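Local coordinates for protein ribulose-bisphosphate carboxylase (Alicyclobacillus acidocaldarius subsp. acidocaldarius, PDB 4NAS) that belongs to the ribulose-bisphosphate carboxylase large-chain family, pairing an N-terminal domain with a TIM-barrel domain, and binds calcium in the crystal, at residues F123-V133 with M292-G300; L224-A232 with D253-V262. All blocks are in the same frame, centred on the assembly; numbering follows the deposited sequence.

Contact 1 is buried in the chain, whereas contact 2 lies nearer the surface, its polar side partly exposed and its apolar side turned to strand 238-242. Their centres are 14 Å apart. In contact 1 the loop entering helix 129-137 is held mostly through backbone N-H and carbonyl groups, with one aspartate as the main side-chain acceptor; in contact 2 helix 221-233 packs on the end of helix 248-256 and the loop after it, through two arginines on one aspartate above a row of small apolar side chains. Lys127 joins the two: its NZ lies 2.8 Å from Val260 O, a probable hydrogen bond. Along the sequence, 224-232 and 253-262 are nested inside the loop that contact 1 closes.

Contact 1 of 2, residues F123-V133 with M292-G300. With CA (calcium ion), chain L.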
loop_
_atom_site.group_PDB
_atom_site.type_symbol
_atom_site.label_atom_id
_atom_site.label_comp_id
_atom_site.label_asym_id
_atom_site.label_seq_id
_atom_site.Cartn_x
_atom_site.Cartn_y
_atom_site.Cartn_z
ATOM N N PHE B 123 0.043 -4.531 -18.514
ATOM C CA PHE B 123 -0.980 -4.145 -17.545
ATOM C C PHE B 123 -2.317 -3.979 -18.289
ATOM O O PHE B 123 -2.311 -3.682 -19.492
ATOM C CB PHE B 123 -0.574 -2.851 -16.860
ATOM C CG PHE B 123 0.580 -2.995 -15.913
ATOM C CD1 PHE B 123 0.432 -3.685 -14.714
ATOM C CD2 PHE B 123 1.814 -2.432 -16.213
ATOM C CE1 PHE B 123 1.507 -3.805 -13.829
ATOM C CE2 PHE B 123 2.893 -2.543 -15.336
ATOM C CZ PHE B 123 2.733 -3.229 -14.141
ATOM N N PRO B 124 -3.466 -4.178 -17.595
ATOM C CA PRO B 124 -4.744 -4.205 -18.316
ATOM C C PRO B 124 -5.208 -2.858 -18.860
ATOM O O PRO B 124 -5.787 -2.831 -19.935
ATOM C CB PRO B 124 -5.740 -4.687 -17.251
ATOM C CG PRO B 124 -5.117 -4.271 -15.955
ATOM C CD PRO B 124 -3.647 -4.503 -16.167
ATOM N N GLY B 125 -5.020 -1.756 -18.140
ATOM C CA GLY B 125 -5.644 -0.510 -18.578
ATOM C C GLY B 125 -7.160 -0.561 -18.389
ATOM O O GLY B 125 -7.720 -1.607 -18.044
ATOM N N PRO B 126 -7.837 0.574 -18.606
ATOM C CA PRO B 126 -9.278 0.654 -18.338
ATOM C C PRO B 126 -10.057 -0.246 -19.304
ATOM O O PRO B 126 -9.658 -0.370 -20.467
ATOM C CB PRO B 126 -9.591 2.131 -18.587
ATOM C CG PRO B 126 -8.263 2.837 -18.328
ATOM C CD PRO B 126 -7.263 1.893 -18.935
ATOM N N LYS B 127 -11.088 -0.914 -18.804
ATOM C CA LYS B 127 -11.950 -1.732 -19.644
ATOM C C LYS B 127 -12.832 -0.803 -20.479
ATOM O O LYS B 127 -13.102 -1.077 -21.651
ATOM C CB LYS B 127 -12.792 -2.686 -18.783
ATOM C CG LYS B 127 -13.560 -3.753 -19.588
ATOM C CD LYS B 127 -14.341 -4.738 -18.723
ATOM C CE LYS B 127 -13.451 -5.799 -18.050
ATOM N NZ LYS B 127 -13.278 -5.653 -16.545
ATOM N N PHE B 128 -13.268 0.311 -19.881
ATOM C CA PHE B 128 -14.186 1.211 -20.575
ATOM C C PHE B 128 -13.569 2.525 -21.046
ATOM O O PHE B 128 -13.791 2.946 -22.194
ATOM C CB PHE B 128 -15.417 1.480 -19.702
ATOM C CG PHE B 128 -16.269 0.266 -19.492
ATOM C CD1 PHE B 128 -17.246 -0.078 -20.413
ATOM C CD2 PHE B 128 -16.076 -0.548 -18.395
ATOM C CE1 PHE B 128 -18.028 -1.202 -20.227
ATOM C CE2 PHE B 128 -16.848 -1.677 -18.212
ATOM C CZ PHE B 128 -17.832 -1.999 -19.118
ATOM N N GLY B 129 -12.824 3.177 -20.160
ATOM C CA GLY B 129 -12.301 4.509 -20.432
ATOM C C GLY B 129 -13.376 5.577 -20.580
ATOM O O GLY B 129 -14.545 5.323 -20.305
ATOM N N VAL B 130 -12.977 6.764 -21.040
ATOM C CA VAL B 130 -13.888 7.888 -21.234
ATOM C C VAL B 130 -15.063 7.484 -22.134
ATOM O O VAL B 130 -16.219 7.555 -21.731
ATOM C CB VAL B 130 -13.134 9.130 -21.822
ATOM C CG1 VAL B 130 -14.100 10.199 -22.234
ATOM C CG2 VAL B 130 -12.138 9.686 -20.826
ATOM N N GLU B 131 -14.759 7.006 -23.335
ATOM C CA GLU B 131 -15.800 6.684 -24.323
ATOM C C GLU B 131 -16.779 5.585 -23.880
ATOM O O GLU B 131 -17.951 5.610 -24.241
ATOM C CB GLU B 131 -15.157 6.314 -25.668
ATOM N N GLY B 132 -16.294 4.622 -23.106
ATOM C CA GLY B 132 -17.109 3.496 -22.673
ATOM C C GLY B 132 -18.016 3.845 -21.502
ATOM O O GLY B 132 -19.118 3.316 -21.396
ATOM N N VAL B 133 -17.560 4.736 -20.628
ATOM C CA VAL B 133 -18.421 5.226 -19.558
ATOM C C VAL B 133 -19.561 6.028 -20.173
ATOM O O VAL B 133 -20.729 5.853 -19.805
ATOM C CB VAL B 133 -17.660 6.133 -18.573
ATOM C CG1 VAL B 133 -18.656 6.927 -17.703
ATOM C CG2 VAL B 133 -16.714 5.310 -17.715
HETATM N N MSE B 292 -3.046 4.297 -11.473
HETATM C CA MSE B 292 -4.492 4.099 -11.588
HETATM C C MSE B 292 -4.934 3.727 -12.999
HETATM O O MSE B 292 -5.748 2.824 -13.182
HETATM C CB MSE B 292 -5.238 5.363 -11.157
HETATM C CG MSE B 292 -5.166 5.660 -9.691
HETATM SE SE MSE B 292 -5.902 4.204 -8.651
HETATM C CE MSE B 292 -5.908 5.117 -6.957
ATOM N N ARG B 293 -4.418 4.441 -14.001
ATOM C CA ARG B 293 -4.755 4.131 -15.391
ATOM C C ARG B 293 -4.256 2.720 -15.758
ATOM O O ARG B 293 -4.956 1.930 -16.410
ATOM C CB ARG B 293 -4.197 5.205 -16.347
ATOM C CG ARG B 293 -4.488 4.957 -17.817
ATOM C CD ARG B 293 -4.018 6.158 -18.646
ATOM N NE ARG B 293 -4.471 6.085 -20.030
ATOM C CZ ARG B 293 -4.116 6.950 -20.975
ATOM N NH1 ARG B 293 -4.570 6.803 -22.215
ATOM N NH2 ARG B 293 -3.282 7.937 -20.684
ATOM N N LEU B 294 -3.060 2.384 -15.309
ATOM C CA LEU B 294 -2.509 1.066 -15.632
ATOM C C LEU B 294 -3.337 -0.044 -14.996
ATOM O O LEU B 294 -3.555 -1.092 -15.598
ATOM C CB LEU B 294 -1.073 0.954 -15.133
ATOM C CG LEU B 294 -0.033 1.861 -15.804
ATOM C CD1 LEU B 294 1.362 1.718 -15.122
ATOM C CD2 LEU B 294 0.043 1.560 -17.284
ATOM N N ALA B 295 -3.786 0.206 -13.768
ATOM C CA ALA B 295 -4.530 -0.773 -12.989
ATOM C C ALA B 295 -5.956 -0.966 -13.518
ATOM O O ALA B 295 -6.560 -2.009 -13.285
ATOM C CB ALA B 295 -4.544 -0.368 -11.509
ATOM N N GLY B 296 -6.500 0.041 -14.207
ATOM C CA GLY B 296 -7.782 -0.118 -14.883
ATOM C C GLY B 296 -8.930 0.783 -14.430
ATOM O O GLY B 296 -10.089 0.510 -14.724
ATOM N N ALA B 297 -8.625 1.863 -13.723
ATOM C CA ALA B 297 -9.682 2.790 -13.308
ATOM C C ALA B 297 -10.303 3.407 -14.561
ATOM O O ALA B 297 -9.598 3.803 -15.491
ATOM C CB ALA B 297 -9.103 3.857 -12.469
ATOM N N ASP B 298 -11.622 3.469 -14.612
ATOM C CA ASP B 298 -12.251 4.172 -15.724
ATOM C C ASP B 298 -12.543 5.619 -15.336
ATOM O O ASP B 298 -12.680 6.493 -16.194
ATOM C CB ASP B 298 -13.527 3.464 -16.152
ATOM C CG ASP B 298 -13.269 2.059 -16.621
ATOM O OD1 ASP B 298 -12.779 1.915 -17.751
ATOM O OD2 ASP B 298 -13.540 1.106 -15.852
ATOM N N ILE B 299 -12.675 5.841 -14.036
ATOM C CA ILE B 299 -12.880 7.166 -13.482
ATOM C C ILE B 299 -11.945 7.291 -12.309
ATOM O O ILE B 299 -11.874 6.390 -11.451
ATOM C CB ILE B 299 -14.332 7.370 -12.982
ATOM C CG1 ILE B 299 -15.331 7.124 -14.120
ATOM C CG2 ILE B 299 -14.512 8.797 -12.450
ATOM C CD1 ILE B 299 -16.756 6.992 -13.646
ATOM N N GLY B 300 -11.230 8.408 -12.241
ATOM C CA GLY B 300 -10.268 8.581 -11.170
ATOM C C GLY B 300 -10.588 9.811 -10.329
ATOM O O GLY B 300 -10.655 10.920 -10.851
HETATM CA CA CA L . -6.286 -4.063 -21.913
HETATM O O HOH W 1 -3.869 -4.628 -21.742
HETATM O O HOH W 2 -8.603 -2.796 -21.726
HETATM O O HOH W 3 -11.831 -1.008 -15.963
HETATM O O HOH W 4 -5.741 -1.843 -22.914
HETATM O O HOH W 5 -5.975 -4.235 -24.753
HETATM O O HOH W 6 -7.219 -5.603 -20.481
#
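Asp298 CG stands anti to its own carbonyl carbon (chi1 -61°), which sends the carboxylate toward the turn at Phe128 and Gly129. There it takes two backbone N-H groups, Phe128 N on the syn side and Gly129 N on the anti side, both 2.7 Å from Asp298 OD1 and both somewhat out of the carboxylate plane. The Phe128 ring, its CG likewise turned beside the backbone N (chi1 -67°), heads away from the segment 292-300, passing OD2 only along its edge, with ring and carboxylate planes 67° apart. OD2 accepts a hydrogen bond from Ile264 N of the neighbouring barrel strand, and a water that accepts from Lys127 N lies within bonding distance of both OD2 and Gly296 O. Behind the carboxylate, Val133 CG2 packs on Asp298 CB at 4.0 Å.

At the other end, helix 284-295 closes in a Schellman motif with Gly296, at positive phi, as its C-prime residue. Gly125 N donates a hydrogen bond to Leu294 O at 3.0 Å, approaching from above the carbonyl plane, while Gly125 CA makes a CA-H...O contact of 3.3 Å with Arg293 O. Pro126 lies between these two sites, its CG 3.3 Å from Ala297 O. Pro124 O, on the same loop, binds a calcium ion at 2.4 Å; four waters at closer range and a fifth, more distant one surround the ion.

The loop is thus held through its backbone at both ends. Two N-H donors on OD1 would probably favour an ionised Asp298. Through OD1 and OD2 the carboxylate joins the loop leading into helix 129-137 to strand 264-267.

Contact 2 of 2, residues L224-A232 with D253-V262; sequences LRERARRLA and DLARDPDVDV
Arg225 and Arg229, one turn apart on helix 221-233, both reach Asp257, which follows the last turn of helix 248-256. The two helices belong to consecutive beta-alpha units of the TIM barrel, following strands 214-216 and 238-242, and the segment 253-262 then leads on toward strand 264-267.

The arginines approach Asp257 differently. Arg229 has CG beside its backbone N (chi1 -67°) and a chain extended from CG to NE, which brings the guanidinium edge to Asp257 OD2, the oxygen lying near the guanidinium plane. Arg229 NE and NH1 both donate to Asp257 OD2, at 3.1 and 3.0 Å, but weakly. The guanidinium and carboxylate planes stand 74° apart. Arg229 NH2 makes a salt bridge to Glu226 OE1 at 2.7 Å, again weakly directed as a hydrogen bond.

Arg225 instead bends at chi3 (57°) and passes its CG and CD alongside the same OD2. Arg225 NE makes a long salt bridge of 3.6 Å to Asp257 OD2, which lies well out of the guanidinium plane; the attraction is one of charge, with no N-H pointing at the oxygen. The second subunit comes in here, as its His222 packs on Arg225.

Beneath the charges the helix packs through small groups. Ala228 CB touches both methyls of Val260, CG1 at 3.8 Å, and Ala232 CB meets Val262 CG1. Both valines, like Ala228, also touch Leu239 of strand 238-242. Arg229 adds its aliphatic stem, with CD against Asp259 CB.

Asp257 is itself braced by an Asx turn, in which its OD1 accepts Asp259 N at 3.1 Å from above the carboxylate plane.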
loop_
_atom_site.group_PDB
_atom_site.type_symbol
_atom_site.label_atom_id
_atom_site.label_comp_id
_atom_site.label_asym_id
_atom_site.label_seq_id
_atom_site.Cartn_x
_atom_site.Cartn_y
_atom_site.Cartn_z
ATOM N N LEU B 224 -13.478 -11.358 -3.941
ATOM C CA LEU B 224 -13.659 -10.036 -4.532
ATOM C C LEU B 224 -14.049 -10.069 -6.016
ATOM O O LEU B 224 -14.942 -9.343 -6.450
ATOM C CB LEU B 224 -12.389 -9.204 -4.345
ATOM C CG LEU B 224 -12.576 -7.691 -4.313
ATOM C CD1 LEU B 224 -13.529 -7.300 -3.203
ATOM C CD2 LEU B 224 -11.230 -7.004 -4.122
ATOM N N ARG B 225 -13.380 -10.906 -6.793
ATOM C CA ARG B 225 -13.638 -10.936 -8.228
ATOM C C ARG B 225 -15.025 -11.541 -8.512
ATOM O O ARG B 225 -15.785 -11.048 -9.367
ATOM C CB ARG B 225 -12.502 -11.662 -8.971
ATOM C CG ARG B 225 -12.208 -11.115 -10.373
ATOM C CD ARG B 225 -10.873 -11.618 -10.918
ATOM N NE ARG B 225 -10.832 -13.080 -10.949
ATOM C CZ ARG B 225 -9.876 -13.799 -11.527
ATOM N NH1 ARG B 225 -8.864 -13.202 -12.138
ATOM N NH2 ARG B 225 -9.936 -15.122 -11.488
ATOM N N GLU B 226 -15.379 -12.587 -7.777
ATOM C CA GLU B 226 -16.726 -13.145 -7.896
ATOM C C GLU B 226 -17.793 -12.126 -7.469
ATOM O O GLU B 226 -18.826 -11.997 -8.118
ATOM C CB GLU B 226 -16.861 -14.433 -7.079
ATOM C CG GLU B 226 -18.238 -15.113 -7.208
ATOM C CD GLU B 226 -18.561 -15.554 -8.642
ATOM O OE1 GLU B 226 -17.616 -15.857 -9.407
ATOM O OE2 GLU B 226 -19.761 -15.601 -9.008
ATOM N N ARG B 227 -17.544 -11.381 -6.393
ATOM C CA ARG B 227 -18.507 -10.365 -5.984
ATOM C C ARG B 227 -18.644 -9.260 -7.041
ATOM O O ARG B 227 -19.748 -8.807 -7.328
ATOM C CB ARG B 227 -18.185 -9.763 -4.607
ATOM C CG ARG B 227 -19.315 -8.835 -4.119
ATOM C CD ARG B 227 -19.185 -8.375 -2.664
ATOM N NE ARG B 227 -20.451 -8.518 -1.924
ATOM C CZ ARG B 227 -20.556 -8.351 -0.610
ATOM N NH1 ARG B 227 -19.483 -8.018 0.100
ATOM N NH2 ARG B 227 -21.722 -8.489 -0.006
ATOM N N ALA B 228 -17.522 -8.835 -7.613
ATOM C CA ALA B 228 -17.530 -7.817 -8.665
ATOM C C ALA B 228 -18.393 -8.281 -9.844
ATOM O O ALA B 228 -19.129 -7.488 -10.466
ATOM C CB ALA B 228 -16.111 -7.556 -9.140
ATOM N N ARG B 229 -18.294 -9.569 -10.147
ATOM C CA ARG B 229 -19.039 -10.154 -11.257
ATOM C C ARG B 229 -20.531 -10.146 -10.961
ATOM O O ARG B 229 -21.344 -9.850 -11.843
ATOM C CB ARG B 229 -18.603 -11.599 -11.511
ATOM C CG ARG B 229 -17.187 -11.792 -12.022
ATOM C CD ARG B 229 -16.981 -13.268 -12.367
ATOM N NE ARG B 229 -15.593 -13.617 -12.654
ATOM C CZ ARG B 229 -14.881 -14.477 -11.934
ATOM N NH1 ARG B 229 -13.620 -14.745 -12.266
ATOM N NH2 ARG B 229 -15.433 -15.072 -10.883
ATOM N N ARG B 230 -20.893 -10.501 -9.727
ATOM C CA ARG B 230 -22.299 -10.560 -9.347
ATOM C C ARG B 230 -22.886 -9.170 -9.407
ATOM O O ARG B 230 -23.995 -8.989 -9.916
ATOM C CB ARG B 230 -22.484 -11.131 -7.941
ATOM C CG ARG B 230 -22.106 -12.593 -7.781
ATOM C CD ARG B 230 -22.645 -13.146 -6.469
ATOM N NE ARG B 230 -22.318 -12.292 -5.324
ATOM C CZ ARG B 230 -21.335 -12.537 -4.458
ATOM N NH1 ARG B 230 -21.117 -11.702 -3.443
ATOM N NH2 ARG B 230 -20.574 -13.618 -4.598
ATOM N N LEU B 231 -22.129 -8.192 -8.897
ATOM C CA LEU B 231 -22.612 -6.821 -8.798
ATOM C C LEU B 231 -22.856 -6.239 -10.177
ATOM O O LEU B 231 -23.827 -5.510 -10.384
ATOM C CB LEU B 231 -21.653 -5.928 -7.969
ATOM C CG LEU B 231 -21.542 -6.300 -6.486
ATOM C CD1 LEU B 231 -20.516 -5.468 -5.726
ATOM C CD2 LEU B 231 -22.905 -6.219 -5.797
ATOM N N ALA B 232 -21.989 -6.584 -11.122
ATOM C CA ALA B 232 -22.175 -6.202 -12.528
ATOM C C ALA B 232 -23.450 -6.829 -13.091
ATOM O O ALA B 232 -24.300 -6.145 -13.663
ATOM C CB ALA B 232 -20.976 -6.643 -13.356
ATOM N N ASP B 253 -6.653 -7.377 -11.643
ATOM C CA ASP B 253 -7.374 -8.596 -12.031
ATOM C C ASP B 253 -8.843 -8.300 -12.349
ATOM O O ASP B 253 -9.431 -8.912 -13.240
ATOM C CB ASP B 253 -7.287 -9.673 -10.942
ATOM C CG ASP B 253 -5.890 -10.304 -10.830
ATOM O OD1 ASP B 253 -5.027 -10.108 -11.719
ATOM O OD2 ASP B 253 -5.659 -11.005 -9.829
ATOM N N LEU B 254 -9.427 -7.361 -11.609
ATOM C CA LEU B 254 -10.824 -6.938 -11.849
ATOM C C LEU B 254 -10.975 -6.253 -13.208
ATOM O O LEU B 254 -11.931 -6.490 -13.960
ATOM C CB LEU B 254 -11.260 -5.937 -10.785
ATOM C CG LEU B 254 -11.678 -6.338 -9.364
ATOM C CD1 LEU B 254 -10.755 -7.347 -8.742
ATOM C CD2 LEU B 254 -11.740 -5.074 -8.496
ATOM N N ALA B 255 -10.038 -5.366 -13.499
ATOM C CA ALA B 255 -10.078 -4.618 -14.740
ATOM C C ALA B 255 -9.807 -5.548 -15.938
ATOM O O ALA B 255 -10.275 -5.317 -17.055
ATOM C CB ALA B 255 -9.067 -3.461 -14.663
ATOM N N ARG B 256 -9.086 -6.631 -15.697
ATOM C CA ARG B 256 -8.781 -7.554 -16.788
ATOM C C ARG B 256 -9.910 -8.544 -17.078
ATOM O O ARG B 256 -10.065 -9.002 -18.208
ATOM C CB ARG B 256 -7.483 -8.311 -16.523
ATOM C CG ARG B 256 -6.888 -8.935 -17.789
ATOM C CD ARG B 256 -5.651 -9.771 -17.492
ATOM N NE ARG B 256 -4.630 -9.077 -16.711
ATOM C CZ ARG B 256 -3.660 -8.331 -17.230
ATOM N NH1 ARG B 256 -3.575 -8.155 -18.541
ATOM N NH2 ARG B 256 -2.774 -7.753 -16.432
ATOM N N ASP B 257 -10.702 -8.867 -16.061
ATOM C CA ASP B 257 -11.738 -9.899 -16.170
ATOM C C ASP B 257 -12.958 -9.436 -17.012
ATOM O O ASP B 257 -13.673 -8.513 -16.615
ATOM C CB ASP B 257 -12.175 -10.270 -14.750
ATOM C CG ASP B 257 -13.002 -11.534 -14.687
ATOM O OD1 ASP B 257 -13.560 -11.966 -15.720
ATOM O OD2 ASP B 257 -13.097 -12.089 -13.574
ATOM N N PRO B 258 -13.206 -10.095 -18.158
ATOM C CA PRO B 258 -14.318 -9.744 -19.049
ATOM C C PRO B 258 -15.666 -9.813 -18.341
ATOM O O PRO B 258 -16.555 -8.997 -18.617
ATOM C CB PRO B 258 -14.244 -10.827 -20.127
ATOM C CG PRO B 258 -12.806 -11.221 -20.151
ATOM C CD PRO B 258 -12.391 -11.190 -18.711
ATOM N N ASP B 259 -15.806 -10.760 -17.417
ATOM C CA ASP B 259 -17.053 -10.916 -16.663
ATOM C C ASP B 259 -17.308 -9.804 -15.643
ATOM O O ASP B 259 -18.445 -9.634 -15.190
ATOM C CB ASP B 259 -17.125 -12.286 -15.982
ATOM C CG ASP B 259 -17.289 -13.426 -16.978
ATOM O OD1 ASP B 259 -17.794 -13.185 -18.096
ATOM O OD2 ASP B 259 -16.910 -14.567 -16.635
ATOM N N VAL B 260 -16.267 -9.064 -15.264
ATOM C CA VAL B 260 -16.453 -7.848 -14.471
ATOM C C VAL B 260 -16.791 -6.731 -15.452
ATOM O O VAL B 260 -15.957 -5.890 -15.815
ATOM C CB VAL B 260 -15.238 -7.504 -13.573
ATOM C CG1 VAL B 260 -15.532 -6.282 -12.719
ATOM C CG2 VAL B 260 -14.923 -8.679 -12.670
ATOM N N ASP B 261 -18.045 -6.747 -15.878
ATOM C CA ASP B 261 -18.463 -5.964 -17.018
ATOM C C ASP B 261 -19.082 -4.654 -16.561
ATOM O O ASP B 261 -20.238 -4.359 -16.849
ATOM C CB ASP B 261 -19.445 -6.775 -17.855
ATOM C CG ASP B 261 -19.674 -6.167 -19.201
ATOM O OD1 ASP B 261 -18.672 -5.751 -19.827
ATOM O OD2 ASP B 261 -20.847 -6.083 -19.615
ATOM N N VAL B 262 -18.297 -3.872 -15.842
ATOM C CA VAL B 262 -18.787 -2.662 -15.225
ATOM C C VAL B 262 -17.593 -1.707 -15.021
ATOM O O VAL B 262 -16.478 -2.159 -14.755
ATOM C CB VAL B 262 -19.408 -3.032 -13.875
ATOM C CG1 VAL B 262 -18.440 -3.889 -13.083
ATOM C CG2 VAL B 262 -19.787 -1.807 -13.088
#